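Local coordinates for prophage MuSo2, 43 kDa tail protein (Shewanella oneidensis, PDB 3CDD) that probably forms part of the baseplate at the end of a Mu-like phage tail, at residues 271-274 with 275-279; 160-163 with 164-167. All coordinates share one frame; numbering follows the deposited sequence.

Contact 1. Residues 271-274 with 275-279; sequences WERQ and RSIGK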
loop_
_atom_site.group_PDB
_atom_site.type_symbol
_atom_site.label_atom_id
_atom_site.label_comp_id
_atom_site.label_asym_id
_atom_site.label_seq_id
_atom_site.Cartn_x
_atom_site.Cartn_y
_atom_site.Cartn_z
ATOM N N TRP A 271 24.992 -5.916 -12.676
ATOM C CA TRP A 271 23.701 -6.441 -12.231
ATOM C C TRP A 271 22.720 -5.301 -11.950
ATOM O O TRP A 271 21.515 -5.429 -12.201
ATOM C CB TRP A 271 23.874 -7.318 -10.978
ATOM C CG TRP A 271 22.605 -7.503 -10.178
ATOM C CD1 TRP A 271 22.021 -6.583 -9.341
ATOM C CD2 TRP A 271 21.761 -8.663 -10.145
ATOM N NE1 TRP A 271 20.870 -7.103 -8.797
ATOM C CE2 TRP A 271 20.690 -8.378 -9.268
ATOM C CE3 TRP A 271 21.808 -9.918 -10.768
ATOM C CZ2 TRP A 271 19.667 -9.298 -9.004
ATOM C CZ3 TRP A 271 20.786 -10.847 -10.498
ATOM C CH2 TRP A 271 19.732 -10.526 -9.625
ATOM N N GLU A 272 23.247 -4.194 -11.430
ATOM C CA GLU A 272 22.437 -3.055 -11.050
ATOM C C GLU A 272 21.886 -2.329 -12.272
ATOM O O GLU A 272 20.698 -1.977 -12.303
ATOM C CB GLU A 272 23.244 -2.096 -10.180
ATOM C CG GLU A 272 22.430 -1.506 -9.054
ATOM C CD GLU A 272 22.155 -2.511 -7.954
ATOM O OE1 GLU A 272 23.113 -2.919 -7.263
ATOM O OE2 GLU A 272 20.976 -2.885 -7.779
ATOM N N ARG A 273 22.755 -2.114 -13.268
ATOM C CA ARG A 273 22.368 -1.535 -14.563
ATOM C C ARG A 273 21.331 -2.429 -15.247
ATOM O O ARG A 273 20.317 -1.949 -15.755
ATOM C CB ARG A 273 23.594 -1.351 -15.472
ATOM C CG ARG A 273 23.270 -0.802 -16.862
ATOM C CD ARG A 273 24.487 -0.741 -17.764
ATOM N NE ARG A 273 25.077 -2.063 -17.967
ATOM C CZ ARG A 273 26.348 -2.279 -18.308
ATOM N NH1 ARG A 273 27.176 -1.254 -18.496
ATOM N NH2 ARG A 273 26.800 -3.518 -18.451
ATOM N N GLN A 274 21.581 -3.732 -15.219
ATOM C CA GLN A 274 20.691 -4.689 -15.852
ATOM C C GLN A 274 19.315 -4.744 -15.193
ATOM O O GLN A 274 18.303 -4.902 -15.879
ATOM C CB GLN A 274 21.349 -6.074 -15.912
ATOM C CG GLN A 274 21.425 -6.642 -17.322
ATOM C CD GLN A 274 21.534 -5.555 -18.416
ATOM O OE1 GLN A 274 20.851 -5.633 -19.451
ATOM N NE2 GLN A 274 22.381 -4.539 -18.185
ATOM N N ARG A 275 19.280 -4.594 -13.871
ATOM C CA ARG A 275 18.021 -4.603 -13.133
ATOM C C ARG A 275 17.187 -3.341 -13.373
ATOM O O ARG A 275 15.962 -3.421 -13.447
ATOM C CB ARG A 275 18.280 -4.779 -11.638
ATOM C CG ARG A 275 17.023 -4.706 -10.777
ATOM C CD ARG A 275 17.361 -4.751 -9.301
ATOM N NE ARG A 275 17.569 -6.118 -8.831
ATOM C CZ ARG A 275 16.622 -6.876 -8.285
ATOM N NH1 ARG A 275 15.385 -6.410 -8.134
ATOM N NH2 ARG A 275 16.911 -8.103 -7.881
ATOM N N SER A 276 17.850 -2.188 -13.482
ATOM C CA SER A 276 17.157 -0.917 -13.673
ATOM C C SER A 276 16.570 -0.829 -15.077
ATOM O O SER A 276 15.538 -0.182 -15.285
ATOM C CB SER A 276 18.078 0.273 -13.411
ATOM O OG SER A 276 19.016 0.446 -14.459
ATOM N N ILE A 277 17.240 -1.472 -16.029
ATOM C CA ILE A 277 16.747 -1.544 -17.400
ATOM C C ILE A 277 15.451 -2.373 -17.478
ATOM O O ILE A 277 14.451 -1.900 -18.012
ATOM C CB ILE A 277 17.832 -2.036 -18.384
ATOM C CG1 ILE A 277 18.990 -1.029 -18.442
ATOM C CG2 ILE A 277 17.235 -2.238 -19.770
ATOM C CD1 ILE A 277 20.264 -1.547 -19.156
ATOM N N GLY A 278 15.456 -3.577 -16.910
ATOM C CA GLY A 278 14.256 -4.405 -16.864
ATOM C C GLY A 278 13.088 -3.795 -16.105
ATOM O O GLY A 278 11.919 -4.017 -16.449
ATOM N N LYS A 279 13.404 -3.029 -15.067
ATOM C CA LYS A 279 12.402 -2.380 -14.228
ATOM C C LYS A 279 11.844 -1.101 -14.875
ATOM O O LYS A 279 10.846 -0.533 -14.405
ATOM C CB LYS A 279 13.043 -2.030 -12.886
ATOM C CG LYS A 279 12.130 -2.140 -11.684
ATOM C CD LYS A 279 12.972 -2.466 -10.449
ATOM C CE LYS A 279 12.608 -1.576 -9.272
ATOM N NZ LYS A 279 13.709 -1.564 -8.269
#

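Contact 2. Residues 160-163 with 164-167; sequences ARLA and KQRG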
loop_
_atom_site.group_PDB
_atom_site.type_symbol
_atom_site.label_atom_id
_atom_site.label_comp_id
_atom_site.label_asym_id
_atom_site.label_seq_id
_atom_site.Cartn_x
_atom_site.Cartn_y
_atom_site.Cartn_z
ATOM N N ALA A 160 17.579 -19.606 -5.070
ATOM C CA ALA A 160 17.659 -18.360 -5.821
ATOM C C ALA A 160 19.001 -17.653 -5.578
ATOM O O ALA A 160 19.623 -17.182 -6.530
ATOM C CB ALA A 160 16.457 -17.435 -5.502
ATOM N N ARG A 161 19.470 -17.610 -4.332
ATOM C CA ARG A 161 20.787 -17.009 -4.073
ATOM C C ARG A 161 21.953 -17.790 -4.718
ATOM O O ARG A 161 22.850 -17.200 -5.324
ATOM C CB ARG A 161 21.035 -16.680 -2.594
ATOM C CG ARG A 161 20.940 -17.816 -1.575
ATOM C CD ARG A 161 21.468 -17.293 -0.222
ATOM N NE ARG A 161 21.395 -18.230 0.905
ATOM C CZ ARG A 161 22.400 -19.006 1.312
ATOM N NH1 ARG A 161 23.569 -18.992 0.670
ATOM N NH2 ARG A 161 22.246 -19.803 2.368
ATOM N N LEU A 162 21.904 -19.109 -4.635
ATOM C CA LEU A 162 22.863 -19.954 -5.353
ATOM C C LEU A 162 22.818 -19.713 -6.873
ATOM O O LEU A 162 23.867 -19.539 -7.510
ATOM C CB LEU A 162 22.611 -21.435 -5.032
ATOM C CG LEU A 162 22.710 -21.883 -3.560
ATOM C CD1 LEU A 162 22.409 -23.381 -3.449
ATOM C CD2 LEU A 162 24.059 -21.582 -2.935
ATOM N N ALA A 163 21.603 -19.712 -7.436
ATOM C CA ALA A 163 21.384 -19.469 -8.863
ATOM C C ALA A 163 22.094 -18.196 -9.331
ATOM O O ALA A 163 22.669 -18.146 -10.426
ATOM C CB ALA A 163 19.884 -19.379 -9.163
ATOM N N LYS A 164 22.053 -17.178 -8.480
ATOM C CA LYS A 164 22.552 -15.855 -8.812
ATOM C C LYS A 164 24.087 -15.868 -8.896
ATOM O O LYS A 164 24.685 -15.087 -9.627
ATOM C CB LYS A 164 22.076 -14.874 -7.741
ATOM C CG LYS A 164 21.644 -13.531 -8.253
ATOM C CD LYS A 164 21.385 -12.562 -7.090
ATOM C CE LYS A 164 22.270 -11.304 -7.216
ATOM N NZ LYS A 164 21.891 -10.206 -6.266
ATOM N N GLN A 165 24.715 -16.757 -8.133
ATOM C CA GLN A 165 26.167 -16.924 -8.144
ATOM C C GLN A 165 26.637 -17.841 -9.279
ATOM O O GLN A 165 27.835 -18.082 -9.419
ATOM C CB GLN A 165 26.651 -17.484 -6.790
ATOM C CG GLN A 165 26.365 -16.597 -5.586
ATOM C CD GLN A 165 26.583 -17.304 -4.260
ATOM O OE1 GLN A 165 25.638 -17.550 -3.510
ATOM N NE2 GLN A 165 27.828 -17.636 -3.966
ATOM N N ARG A 166 25.695 -18.369 -10.065
ATOM C CA ARG A 166 26.010 -19.241 -11.205
ATOM C C ARG A 166 25.446 -18.722 -12.526
ATOM O O ARG A 166 25.554 -19.390 -13.561
ATOM C CB ARG A 166 25.533 -20.681 -10.951
ATOM C CG ARG A 166 26.377 -21.486 -9.931
ATOM C CD ARG A 166 27.867 -21.531 -10.282
ATOM N NE ARG A 166 28.675 -22.186 -9.240
ATOM C CZ ARG A 166 29.359 -21.556 -8.283
ATOM N NH1 ARG A 166 29.351 -20.230 -8.203
ATOM N NH2 ARG A 166 30.060 -22.259 -7.398
ATOM N N GLY A 167 24.849 -17.533 -12.481
ATOM C CA GLY A 167 24.227 -16.891 -13.656
ATOM C C GLY A 167 23.133 -17.699 -14.317
ATOM O O GLY A 167 23.008 -17.703 -15.541
#

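Contact 1. Residues 271-274 with 275-279
Arg-275 reaches back one turn of an alpha-helix to the indole of Trp-271, and this i to i+4 pairing within helix 262-278 makes up much of the contact. CG of Arg-275 stands anti to its own backbone N (chi1 176°), and a bend at chi3 brings the guanidinium to the rim of the indole, the two planes 46° apart. NH2 comes to the ring edge, 3.2 Å from CZ2 of Trp-271, while NE lies 3.4 Å from the indole NE1. Both of those nitrogens are donors, so the meeting is edge packing without a hydrogen bond. The backbone ties the same pair, Arg-275 N donating to Trp-271 O at 2.9 Å. The carboxylate of Glu-272 lies near the guanidinium without touching it and may add a mild attraction.

Ile-277 carries the next part of the contact. With CG1 beside its own backbone N, its CD1 runs alongside the aliphatic part of Arg-273, 3.9 Å from CG, and the two side chains point the same way. The polar end of Arg-273 leaves the contact, its NH1 bonded to Thr-242 O. Gln-274, bent sharply at chi2 (30°), passes across the tip of the isoleucine, its NE2 3.8 Å from Ile-277 CD1. Glu-272, Arg-273 and Ser-276 also touch Phe-214 of strand 213-217. The carbonyl of Arg-273 is closely surrounded: Ile-277 N donates to its O at 3.1 Å, and the hydroxyl OG of Ser-276 lies 3.0 Å from that oxygen.

Contact 2. Residues 160-163 with 164-167
Lys-164 and Ala-160 share an alpha-helical backbone bond, Lys-164 N to Ala-160 O at 3.1 Å, after which the hydrogen bonding tightens. Gln-165 N donates to Leu-162 O at 3.0 Å and Arg-166 N to Ala-163 O at 3.1 Å, each spanning three residues. In both of these the donor sits well above the carbonyl plane, 60° out of it at Leu-162. Arg-161 O receives weak bonds from the N atoms of Lys-164 and Gln-165.

The side chains meet the backbone more than each other. Lys-164 CB packs 3.4 Å from Arg-161 O, and Gln-165, its CG beside the backbone N (chi1 -61°), lays that CG 3.6 Å from the same oxygen. Leu-162 is buried against helix 119-127 and strand 144-148.

The two arginines carry the polar side-chain bonds. Arg-161 reaches outward, its NE forming salt bridges with the carboxylates of both Glu-153 and Glu-150. Arg-166, bent at chi2, folds its guanidinium back so that NH1 donates to Gln-165 O at 2.9 Å, the acceptor close to the guanidinium plane; NE and NH2 bond to the carbonyls of Glu-142 and Pro-143, which fixes the rotation of the group.

Gly-167 then takes a positive phi of 58°, in the left-handed region. Three-residue backbone bonds of the 3-10 type followed by a left-handed glycine are characteristic of a helix C-terminus, here the end of helix 155-164, from which a short loop leads to strand 169-172.

In the fold
Contact 2 comes first along the chain, at the close of helix 155-164 within the gp44-like second domain, and contact 1 follows at the later part of helix 262-278, within the GpP fourth domain. Their centres lie about 16 Å apart, contact 2 about 17 Å and contact 1 about 18 Å from the centre of the chain. They nevertheless touch: Lys-164, in the middle of contact 2, makes a cation-pi interaction with the indole of Trp-271, and its CE packs 3.6 Å from CH2 of that ring. Two helices from different domains are thus joined within one subunit of the three-chain assembly, and no other chain touches either contact.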